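Long-range contacts in phenylalanyl-tRNA synthetase beta chain (PDB 2CXI), which supplies the N-terminal B3/4 and B5 part of the beta subunit of phenylalanine--tRNA ligase, which joins L-phenylalanine to tRNA(Phe) using ATP: residues E305-E313 with L323-I332; G143-K151 with E219-D227. All blocks are in the same frame, centred on the assembly; numbering follows the deposited sequence.

Contact 1 of 2, residues E305-E313 with L323-I332; sequences ELLEKMMYE and LKYPAFRDDI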
loop_
_atom_site.group_PDB
_atom_site.type_symbol
_atom_site.label_atom_id
_atom_site.label_comp_id
_atom_site.label_asym_id
_atom_site.label_seq_id
_atom_site.Cartn_x
_atom_site.Cartn_y
_atom_site.Cartn_z
ATOM N N GLU A 305 -15.137 -48.804 -11.595
ATOM C CA GLU A 305 -15.888 -48.138 -12.647
ATOM C C GLU A 305 -17.171 -47.511 -12.109
ATOM O O GLU A 305 -17.564 -46.448 -12.553
ATOM C CB GLU A 305 -16.289 -49.125 -13.730
ATOM C CG GLU A 305 -15.141 -49.681 -14.570
ATOM C CD GLU A 305 -15.673 -50.541 -15.692
ATOM O OE1 GLU A 305 -15.401 -51.779 -15.718
ATOM O OE2 GLU A 305 -16.406 -49.974 -16.538
ATOM N N LEU A 306 -17.841 -48.192 -11.194
ATOM C CA LEU A 306 -19.063 -47.635 -10.590
ATOM C C LEU A 306 -18.743 -46.394 -9.738
ATOM O O LEU A 306 -19.433 -45.379 -9.840
ATOM C CB LEU A 306 -19.780 -48.687 -9.753
ATOM C CG LEU A 306 -20.454 -49.840 -10.525
ATOM C CD1 LEU A 306 -21.066 -50.788 -9.527
ATOM C CD2 LEU A 306 -21.525 -49.386 -11.551
ATOM N N LEU A 307 -17.694 -46.476 -8.914
ATOM C CA LEU A 307 -17.296 -45.328 -8.090
ATOM C C LEU A 307 -16.787 -44.134 -8.914
ATOM O O LEU A 307 -16.991 -42.987 -8.532
ATOM C CB LEU A 307 -16.229 -45.755 -7.085
ATOM C CG LEU A 307 -16.717 -46.690 -5.969
ATOM C CD1 LEU A 307 -15.485 -47.183 -5.221
ATOM C CD2 LEU A 307 -17.673 -45.992 -5.013
ATOM N N GLU A 308 -16.144 -44.401 -10.056
ATOM C CA GLU A 308 -15.796 -43.308 -10.976
ATOM C C GLU A 308 -17.011 -42.558 -11.559
ATOM O O GLU A 308 -16.922 -41.364 -11.761
ATOM C CB GLU A 308 -14.823 -43.773 -12.069
ATOM C CG GLU A 308 -13.462 -44.157 -11.506
ATOM C CD GLU A 308 -12.494 -44.671 -12.562
ATOM O OE1 GLU A 308 -12.955 -45.262 -13.550
ATOM O OE2 GLU A 308 -11.269 -44.499 -12.376
ATOM N N LYS A 309 -18.131 -43.255 -11.814
ATOM C CA LYS A 309 -19.395 -42.606 -12.185
ATOM C C LYS A 309 -19.994 -41.765 -11.062
ATOM O O LYS A 309 -20.856 -40.965 -11.321
ATOM C CB LYS A 309 -20.455 -43.648 -12.606
ATOM C CG LYS A 309 -20.186 -44.339 -13.927
ATOM C CD LYS A 309 -21.183 -45.479 -14.162
ATOM C CE LYS A 309 -20.782 -46.272 -15.421
ATOM N NZ LYS A 309 -21.885 -47.201 -15.844
HETATM N N MSE A 310 -19.553 -41.988 -9.824
HETATM C CA MSE A 310 -20.048 -41.276 -8.629
HETATM C C MSE A 310 -19.067 -40.179 -8.210
HETATM O O MSE A 310 -19.180 -39.588 -7.134
HETATM C CB MSE A 310 -20.312 -42.260 -7.494
HETATM C CG MSE A 310 -21.327 -43.328 -7.879
HETATM SE SE MSE A 310 -23.076 -42.436 -8.389
HETATM C CE MSE A 310 -23.659 -41.730 -6.609
HETATM N N MSE A 311 -18.128 -39.908 -9.106
HETATM C CA MSE A 311 -17.186 -38.784 -9.007
HETATM C C MSE A 311 -16.027 -39.051 -8.058
HETATM O O MSE A 311 -15.395 -38.101 -7.561
HETATM C CB MSE A 311 -17.888 -37.460 -8.661
HETATM C CG MSE A 311 -18.995 -37.094 -9.663
HETATM SE SE MSE A 311 -19.761 -35.349 -9.330
HETATM C CE MSE A 311 -20.423 -35.643 -7.706
ATOM N N TYR A 312 -15.698 -40.332 -7.852
ATOM C CA TYR A 312 -14.533 -40.661 -7.026
ATOM C C TYR A 312 -13.294 -40.896 -7.872
ATOM O O TYR A 312 -13.371 -41.459 -8.957
ATOM C CB TYR A 312 -14.712 -41.934 -6.171
ATOM C CG TYR A 312 -15.745 -41.893 -5.079
ATOM C CD1 TYR A 312 -15.381 -41.644 -3.737
ATOM C CD2 TYR A 312 -17.078 -42.192 -5.368
ATOM C CE1 TYR A 312 -16.345 -41.644 -2.723
ATOM C CE2 TYR A 312 -18.040 -42.194 -4.353
ATOM C CZ TYR A 312 -17.674 -41.947 -3.057
ATOM O OH TYR A 312 -18.642 -41.969 -2.075
ATOM N N GLU A 313 -12.141 -40.522 -7.323
ATOM C CA GLU A 313 -10.893 -41.081 -7.793
ATOM C C GLU A 313 -10.664 -42.358 -7.026
ATOM O O GLU A 313 -10.926 -42.416 -5.829
ATOM C CB GLU A 313 -9.704 -40.130 -7.601
ATOM C CG GLU A 313 -8.380 -40.766 -8.001
ATOM C CD GLU A 313 -7.210 -39.865 -7.681
ATOM O OE1 GLU A 313 -7.009 -38.892 -8.424
ATOM O OE2 GLU A 313 -6.513 -40.143 -6.685
ATOM N N LEU A 323 -9.595 -43.714 -1.944
ATOM C CA LEU A 323 -10.555 -42.881 -2.703
ATOM C C LEU A 323 -10.276 -41.410 -2.475
ATOM O O LEU A 323 -9.868 -41.037 -1.387
ATOM C CB LEU A 323 -11.982 -43.138 -2.213
ATOM C CG LEU A 323 -12.416 -44.607 -2.198
ATOM C CD1 LEU A 323 -13.801 -44.723 -1.505
ATOM C CD2 LEU A 323 -12.429 -45.136 -3.631
ATOM N N LYS A 324 -10.517 -40.604 -3.504
ATOM C CA LYS A 324 -10.650 -39.167 -3.331
ATOM C C LYS A 324 -12.051 -38.783 -3.846
ATOM O O LYS A 324 -12.531 -39.372 -4.793
ATOM C CB LYS A 324 -9.567 -38.408 -4.109
ATOM C CG LYS A 324 -8.166 -38.596 -3.512
ATOM C CD LYS A 324 -7.162 -37.797 -4.248
ATOM C CE LYS A 324 -5.787 -38.091 -3.651
ATOM N NZ LYS A 324 -4.765 -37.628 -4.606
ATOM N N TYR A 325 -12.663 -37.788 -3.218
ATOM C CA TYR A 325 -13.964 -37.288 -3.661
ATOM C C TYR A 325 -14.017 -35.768 -3.546
ATOM O O TYR A 325 -13.172 -35.160 -2.847
ATOM C CB TYR A 325 -15.094 -37.996 -2.880
ATOM C CG TYR A 325 -15.090 -37.758 -1.364
ATOM C CD1 TYR A 325 -14.359 -38.590 -0.502
ATOM C CD2 TYR A 325 -15.837 -36.726 -0.804
ATOM C CE1 TYR A 325 -14.389 -38.408 0.908
ATOM C CE2 TYR A 325 -15.872 -36.519 0.578
ATOM C CZ TYR A 325 -15.150 -37.360 1.434
ATOM O OH TYR A 325 -15.194 -37.131 2.807
ATOM N N PRO A 326 -14.965 -35.138 -4.256
ATOM C CA PRO A 326 -15.000 -33.660 -4.384
ATOM C C PRO A 326 -15.168 -32.962 -3.035
ATOM O O PRO A 326 -15.865 -33.479 -2.154
ATOM C CB PRO A 326 -16.246 -33.407 -5.233
ATOM C CG PRO A 326 -16.486 -34.701 -5.962
ATOM C CD PRO A 326 -16.047 -35.787 -5.038
ATOM N N ALA A 327 -14.503 -31.814 -2.865
ATOM C CA ALA A 327 -14.571 -31.032 -1.613
ATOM C C ALA A 327 -15.949 -30.402 -1.402
ATOM O O ALA A 327 -16.207 -29.853 -0.325
ATOM C CB ALA A 327 -13.500 -29.913 -1.626
ATOM N N PHE A 328 -16.816 -30.453 -2.422
ATOM C CA PHE A 328 -18.229 -29.980 -2.280
ATOM C C PHE A 328 -19.166 -30.992 -1.541
ATOM O O PHE A 328 -20.345 -30.695 -1.303
ATOM C CB PHE A 328 -18.820 -29.477 -3.626
ATOM C CG PHE A 328 -18.910 -30.531 -4.728
ATOM C CD1 PHE A 328 -18.182 -30.367 -5.897
ATOM C CD2 PHE A 328 -19.758 -31.646 -4.618
ATOM C CE1 PHE A 328 -18.239 -31.308 -6.925
ATOM C CE2 PHE A 328 -19.856 -32.585 -5.650
ATOM C CZ PHE A 328 -19.086 -32.429 -6.810
ATOM N N ARG A 329 -18.618 -32.168 -1.178
ATOM C CA ARG A 329 -19.343 -33.176 -0.387
ATOM C C ARG A 329 -18.804 -33.236 1.035
ATOM O O ARG A 329 -17.588 -33.148 1.255
ATOM C CB ARG A 329 -19.201 -34.579 -0.996
ATOM C CG ARG A 329 -19.889 -34.820 -2.351
ATOM C CD ARG A 329 -19.835 -36.261 -2.751
ATOM N NE ARG A 329 -20.570 -37.175 -1.853
ATOM C CZ ARG A 329 -20.777 -38.464 -2.158
ATOM N NH1 ARG A 329 -20.273 -38.957 -3.301
ATOM N NH2 ARG A 329 -21.454 -39.259 -1.338
ATOM N N ASP A 330 -19.698 -33.359 2.001
ATOM C CA ASP A 330 -19.273 -33.628 3.359
ATOM C C ASP A 330 -20.179 -34.678 4.026
ATOM O O ASP A 330 -20.202 -34.794 5.253
ATOM C CB ASP A 330 -19.129 -32.325 4.197
ATOM C CG ASP A 330 -20.472 -31.781 4.709
ATOM O OD1 ASP A 330 -21.552 -32.261 4.239
ATOM O OD2 ASP A 330 -20.535 -30.864 5.580
ATOM N N ASP A 331 -20.894 -35.456 3.211
ATOM C CA ASP A 331 -21.802 -36.475 3.705
ATOM C C ASP A 331 -21.151 -37.834 3.958
ATOM O O ASP A 331 -21.772 -38.692 4.581
ATOM C CB ASP A 331 -22.963 -36.705 2.720
ATOM C CG ASP A 331 -22.486 -37.123 1.342
ATOM O OD1 ASP A 331 -21.550 -36.465 0.798
ATOM O OD2 ASP A 331 -22.987 -38.098 0.720
ATOM N N ILE A 332 -19.935 -38.049 3.471
ATOM C CA ILE A 332 -19.264 -39.338 3.630
ATOM C C ILE A 332 -18.636 -39.423 5.018
ATOM O O ILE A 332 -17.853 -38.545 5.396
ATOM C CB ILE A 332 -18.218 -39.540 2.533
ATOM C CG1 ILE A 332 -18.901 -39.675 1.166
ATOM C CG2 ILE A 332 -17.379 -40.789 2.812
ATOM C CD1 ILE A 332 -17.951 -39.510 0.018
HETATM O O HOH W 1 -17.767 -38.628 -4.920
#

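Contact 2 of 2, residues G143-K151 with E219-D227; sequences GIFDFDKIK and EFTGRVTTD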
loop_
_atom_site.group_PDB
_atom_site.type_symbol
_atom_site.label_atom_id
_atom_site.label_comp_id
_atom_site.label_asym_id
_atom_site.label_seq_id
_atom_site.Cartn_x
_atom_site.Cartn_y
_atom_site.Cartn_z
ATOM N N GLY A 143 -23.810 -14.446 0.812
ATOM C CA GLY A 143 -23.940 -13.219 -0.002
ATOM C C GLY A 143 -23.192 -13.345 -1.344
ATOM O O GLY A 143 -22.116 -13.998 -1.432
ATOM N N ILE A 144 -23.754 -12.721 -2.381
ATOM C CA ILE A 144 -23.076 -12.630 -3.689
ATOM C C ILE A 144 -23.070 -11.190 -4.163
ATOM O O ILE A 144 -24.061 -10.460 -3.994
ATOM C CB ILE A 144 -23.742 -13.543 -4.723
ATOM C CG1 ILE A 144 -23.642 -15.003 -4.275
ATOM C CG2 ILE A 144 -23.019 -13.446 -6.042
ATOM C CD1 ILE A 144 -24.628 -15.901 -5.036
ATOM N N PHE A 145 -21.943 -10.791 -4.748
ATOM C CA PHE A 145 -21.654 -9.390 -5.072
ATOM C C PHE A 145 -20.910 -9.289 -6.390
ATOM O O PHE A 145 -20.163 -10.190 -6.752
ATOM C CB PHE A 145 -20.848 -8.709 -3.940
ATOM C CG PHE A 145 -21.527 -8.810 -2.581
ATOM C CD1 PHE A 145 -21.235 -9.875 -1.729
ATOM C CD2 PHE A 145 -22.545 -7.904 -2.215
ATOM C CE1 PHE A 145 -21.898 -10.018 -0.485
ATOM C CE2 PHE A 145 -23.208 -8.027 -0.981
ATOM C CZ PHE A 145 -22.867 -9.074 -0.113
ATOM N N ASP A 146 -21.094 -8.172 -7.084
ATOM C CA ASP A 146 -20.277 -7.882 -8.251
ATOM C C ASP A 146 -18.908 -7.350 -7.818
ATOM O O ASP A 146 -18.780 -6.212 -7.293
ATOM C CB ASP A 146 -21.004 -6.849 -9.135
ATOM C CG ASP A 146 -20.376 -6.708 -10.529
ATOM O OD1 ASP A 146 -19.137 -6.814 -10.679
ATOM O OD2 ASP A 146 -21.094 -6.560 -11.534
ATOM N N PHE A 147 -17.883 -8.169 -8.031
ATOM C CA PHE A 147 -16.523 -7.857 -7.572
ATOM C C PHE A 147 -15.959 -6.552 -8.170
ATOM O O PHE A 147 -15.212 -5.799 -7.496
ATOM C CB PHE A 147 -15.578 -9.026 -7.846
ATOM C CG PHE A 147 -14.141 -8.746 -7.429
ATOM C CD1 PHE A 147 -13.819 -8.624 -6.092
ATOM C CD2 PHE A 147 -13.141 -8.556 -8.390
ATOM C CE1 PHE A 147 -12.475 -8.338 -5.664
ATOM C CE2 PHE A 147 -11.797 -8.274 -7.988
ATOM C CZ PHE A 147 -11.490 -8.187 -6.603
ATOM N N ASP A 148 -16.363 -6.272 -9.405
ATOM C CA ASP A 148 -15.930 -5.048 -10.107
ATOM C C ASP A 148 -16.480 -3.795 -9.463
ATOM O O ASP A 148 -16.001 -2.719 -9.732
ATOM C CB ASP A 148 -16.359 -5.101 -11.570
ATOM C CG ASP A 148 -15.638 -6.170 -12.327
ATOM O OD1 ASP A 148 -14.590 -6.643 -11.844
ATOM O OD2 ASP A 148 -16.040 -6.572 -13.428
ATOM N N LYS A 149 -17.471 -3.960 -8.591
ATOM C CA LYS A 149 -18.158 -2.830 -7.984
ATOM C C LYS A 149 -17.706 -2.583 -6.546
ATOM O O LYS A 149 -18.247 -1.693 -5.857
ATOM C CB LYS A 149 -19.674 -3.038 -8.049
ATOM C CG LYS A 149 -20.243 -2.996 -9.521
ATOM C CD LYS A 149 -21.785 -3.032 -9.482
ATOM C CE LYS A 149 -22.373 -3.472 -10.808
ATOM N NZ LYS A 149 -23.778 -3.965 -10.686
ATOM N N ILE A 150 -16.747 -3.367 -6.060
ATOM C CA ILE A 150 -16.302 -3.160 -4.654
ATOM C C ILE A 150 -14.810 -2.872 -4.630
ATOM O O ILE A 150 -14.127 -3.206 -5.581
ATOM C CB ILE A 150 -16.678 -4.368 -3.742
ATOM C CG1 ILE A 150 -15.845 -5.610 -4.139
ATOM C CG2 ILE A 150 -18.257 -4.548 -3.718
ATOM C CD1 ILE A 150 -16.071 -6.914 -3.277
ATOM N N LYS A 151 -14.325 -2.249 -3.556
ATOM C CA LYS A 151 -12.905 -1.924 -3.438
ATOM C C LYS A 151 -12.277 -2.665 -2.263
ATOM O O LYS A 151 -12.480 -2.297 -1.102
ATOM C CB LYS A 151 -12.682 -0.416 -3.315
ATOM C CG LYS A 151 -11.197 -0.010 -3.408
ATOM C CD LYS A 151 -11.059 1.531 -3.221
ATOM C CE LYS A 151 -9.659 2.003 -3.521
ATOM N NZ LYS A 151 -9.609 3.527 -3.679
ATOM N N GLU A 219 -28.613 -1.893 -1.168
ATOM C CA GLU A 219 -29.263 -1.446 -2.413
ATOM C C GLU A 219 -28.245 -1.021 -3.510
ATOM O O GLU A 219 -28.444 -1.290 -4.702
ATOM C CB GLU A 219 -30.217 -0.274 -2.094
ATOM C CG GLU A 219 -30.886 0.330 -3.329
ATOM C CD GLU A 219 -31.902 -0.588 -4.011
ATOM O OE1 GLU A 219 -32.267 -1.682 -3.533
ATOM O OE2 GLU A 219 -32.369 -0.199 -5.079
ATOM N N PHE A 220 -27.166 -0.370 -3.109
ATOM C CA PHE A 220 -26.284 0.283 -4.081
ATOM C C PHE A 220 -24.878 -0.266 -4.222
ATOM O O PHE A 220 -24.192 0.043 -5.210
ATOM C CB PHE A 220 -26.152 1.753 -3.726
ATOM C CG PHE A 220 -27.461 2.503 -3.782
ATOM C CD1 PHE A 220 -28.039 2.823 -5.007
ATOM C CD2 PHE A 220 -28.119 2.880 -2.593
ATOM C CE1 PHE A 220 -29.270 3.521 -5.066
ATOM C CE2 PHE A 220 -29.349 3.578 -2.641
ATOM C CZ PHE A 220 -29.908 3.902 -3.880
ATOM N N THR A 221 -24.442 -1.060 -3.252
ATOM C CA THR A 221 -23.057 -1.551 -3.291
ATOM C C THR A 221 -22.942 -2.994 -3.746
ATOM O O THR A 221 -23.446 -3.907 -3.058
ATOM C CB THR A 221 -22.410 -1.390 -1.907
ATOM O OG1 THR A 221 -22.395 -0.002 -1.580
ATOM C CG2 THR A 221 -20.891 -1.759 -1.969
ATOM N N GLY A 222 -22.233 -3.189 -4.866
ATOM C CA GLY A 222 -21.904 -4.515 -5.390
ATOM C C GLY A 222 -23.064 -5.339 -5.918
ATOM O O GLY A 222 -23.026 -6.587 -5.873
ATOM N N ARG A 223 -24.102 -4.679 -6.441
ATOM C CA ARG A 223 -25.255 -5.426 -6.995
ATOM C C ARG A 223 -24.909 -6.320 -8.178
ATOM O O ARG A 223 -24.192 -5.911 -9.095
ATOM C CB ARG A 223 -26.386 -4.455 -7.357
ATOM C CG ARG A 223 -26.929 -3.763 -6.119
ATOM C CD ARG A 223 -27.879 -4.624 -5.285
ATOM N NE ARG A 223 -29.026 -5.150 -6.041
ATOM C CZ ARG A 223 -30.103 -4.445 -6.361
ATOM N NH1 ARG A 223 -30.204 -3.172 -6.024
ATOM N NH2 ARG A 223 -31.094 -5.027 -7.023
ATOM N N VAL A 224 -25.357 -7.572 -8.123
ATOM C CA VAL A 224 -25.176 -8.525 -9.214
ATOM C C VAL A 224 -26.317 -8.386 -10.240
ATOM O O VAL A 224 -27.494 -8.402 -9.892
ATOM C CB VAL A 224 -25.154 -10.001 -8.714
ATOM C CG1 VAL A 224 -24.892 -10.972 -9.863
ATOM C CG2 VAL A 224 -24.092 -10.215 -7.607
ATOM N N THR A 225 -25.945 -8.264 -11.504
ATOM C CA THR A 225 -26.934 -8.225 -12.596
ATOM C C THR A 225 -26.515 -9.264 -13.635
ATOM O O THR A 225 -25.467 -9.907 -13.485
ATOM C CB THR A 225 -27.004 -6.805 -13.259
ATOM O OG1 THR A 225 -25.802 -6.572 -13.995
ATOM C CG2 THR A 225 -27.067 -5.637 -12.219
ATOM N N THR A 226 -27.290 -9.430 -14.714
ATOM C CA THR A 226 -26.803 -10.285 -15.812
ATOM C C THR A 226 -25.561 -9.701 -16.532
ATOM O O THR A 226 -24.931 -10.413 -17.310
ATOM C CB THR A 226 -27.921 -10.571 -16.862
ATOM O OG1 THR A 226 -28.395 -9.319 -17.358
ATOM C CG2 THR A 226 -29.148 -11.214 -16.196
ATOM N N ASP A 227 -25.209 -8.428 -16.289
ATOM C CA ASP A 227 -23.945 -7.853 -16.812
ATOM C C ASP A 227 -22.721 -8.171 -15.952
ATOM O O ASP A 227 -21.565 -7.974 -16.376
ATOM C CB ASP A 227 -24.055 -6.349 -16.979
ATOM C CG ASP A 227 -25.038 -5.967 -18.073
ATOM O OD1 ASP A 227 -25.085 -6.655 -19.109
ATOM O OD2 ASP A 227 -25.832 -5.012 -17.960
HETATM O O HOH W 2 -20.851 -0.613 -5.860
HETATM O O HOH W 3 -23.913 -4.747 -13.255
#

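Contact 1 of 2, residues E305-E313 with L323-I332
A Schellman motif ends helix 300-309 in the B5 domain and turns the chain so that Y312 and E313 meet K324 at the end of strand 320-325. M311, at positive phi, makes the turn, and L307 O receives both M310 N and Y312 N, from opposite faces of its plane. E313 and K324 then form an antiparallel hydrogen-bonded pair, E313 N to K324 O 2.8 Å and K324 N to E313 O 3.0 Å. Their extended side chains run side by side, and opposite charge suits this partly exposed edge, although E313 OE2 to K324 NZ is a long salt bridge of 3.7 Å.

M311, a selenomethionine, makes a Met-aromatic contact at the edge of F328: its bent end (chi3 -62°) brings CE to 3.6 Å from F328 CZ. Y312 CD1 lies 3.8 Å from Y325 CB, while the I332 side chain runs head-on toward that of Y312, its CD1 3.8 Å from Y312 CE1. A tyrosine suits the place because its hydroxyl bonds to D341, a predicted magnesium ligand. R329 grips D331, another predicted ligand, side-on, with NE 2.9 Å from D331 OD1, and also pairs with D341. A water over the Y312 ring donates to M310 O and accepts weakly from R329 NH1. Helix 335-346 packs on L307, M310 and Y312, strand 281-286 borders strand 320-325, and helix 240-255 packs on F328.

Contact 2 of 2, residues G143-K151 with E219-D227
G222, K149 and V224 carry this contact, in which the 219-227 loop lies along the end of strand 140-146. G222 O accepts from D146 N at 2.8 Å, the donor standing above the carbonyl plane. A side chain at G222 would crowd I150 CG2 and F145 CB, and the positive phi of 68° also suits glycine. K149 CB rests 3.8 Å from G222 CA. From there its extended chain reaches over the loop, where NZ points at R223 O at a modelled distance too short to be trusted, and a water links NZ to T225 OG1; a long, flexible lysine suits this exposed margin. V224 turns CG2 onto the strand backbone, 3.5 Å from F145 C, and against the I144 side chain; CG2 takes this place because it lies beside the backbone N, with CG1 anti to it (chi1 -177°).

D146 CB touches R223 O at 3.3 Å, while OD1 accepts from D148 N at 3.1 Å and OD2 bonds to T228. An alanine at D146 removes the carboxylate that D148 N and T228 OG1 bond to, which is likely to leave the turn less firmly set. This Asx turn marks where a B3/4-domain strand, paired through F145 with strand 231-237, passes into a 3-10 turn.

Overall arrangement
Contact 1 belongs to the B5 domain and contact 2 to the B3/4 domain; their centres lie about 34 Å apart on opposite sides of the chain's centre, and they share no helix or strand. The 305-313 and 323-332 pair is almost wholly buried, so aromatic and aliphatic side chains dominate, with R329 and D331 near the predicted magnesium ligands and the E313-K324 pair at the sheet edge. Contact 2 is only partly buried and leans on backbone carbonyls, a glycine and waters, as suits a loop held against a strand end remote from that site. Helix 240-255, which follows strand 231-237 beside contact 2, packs against contact 1. K151 of contact 2 reaches D117 of a second subunit, whereas no other chain touches contact 1.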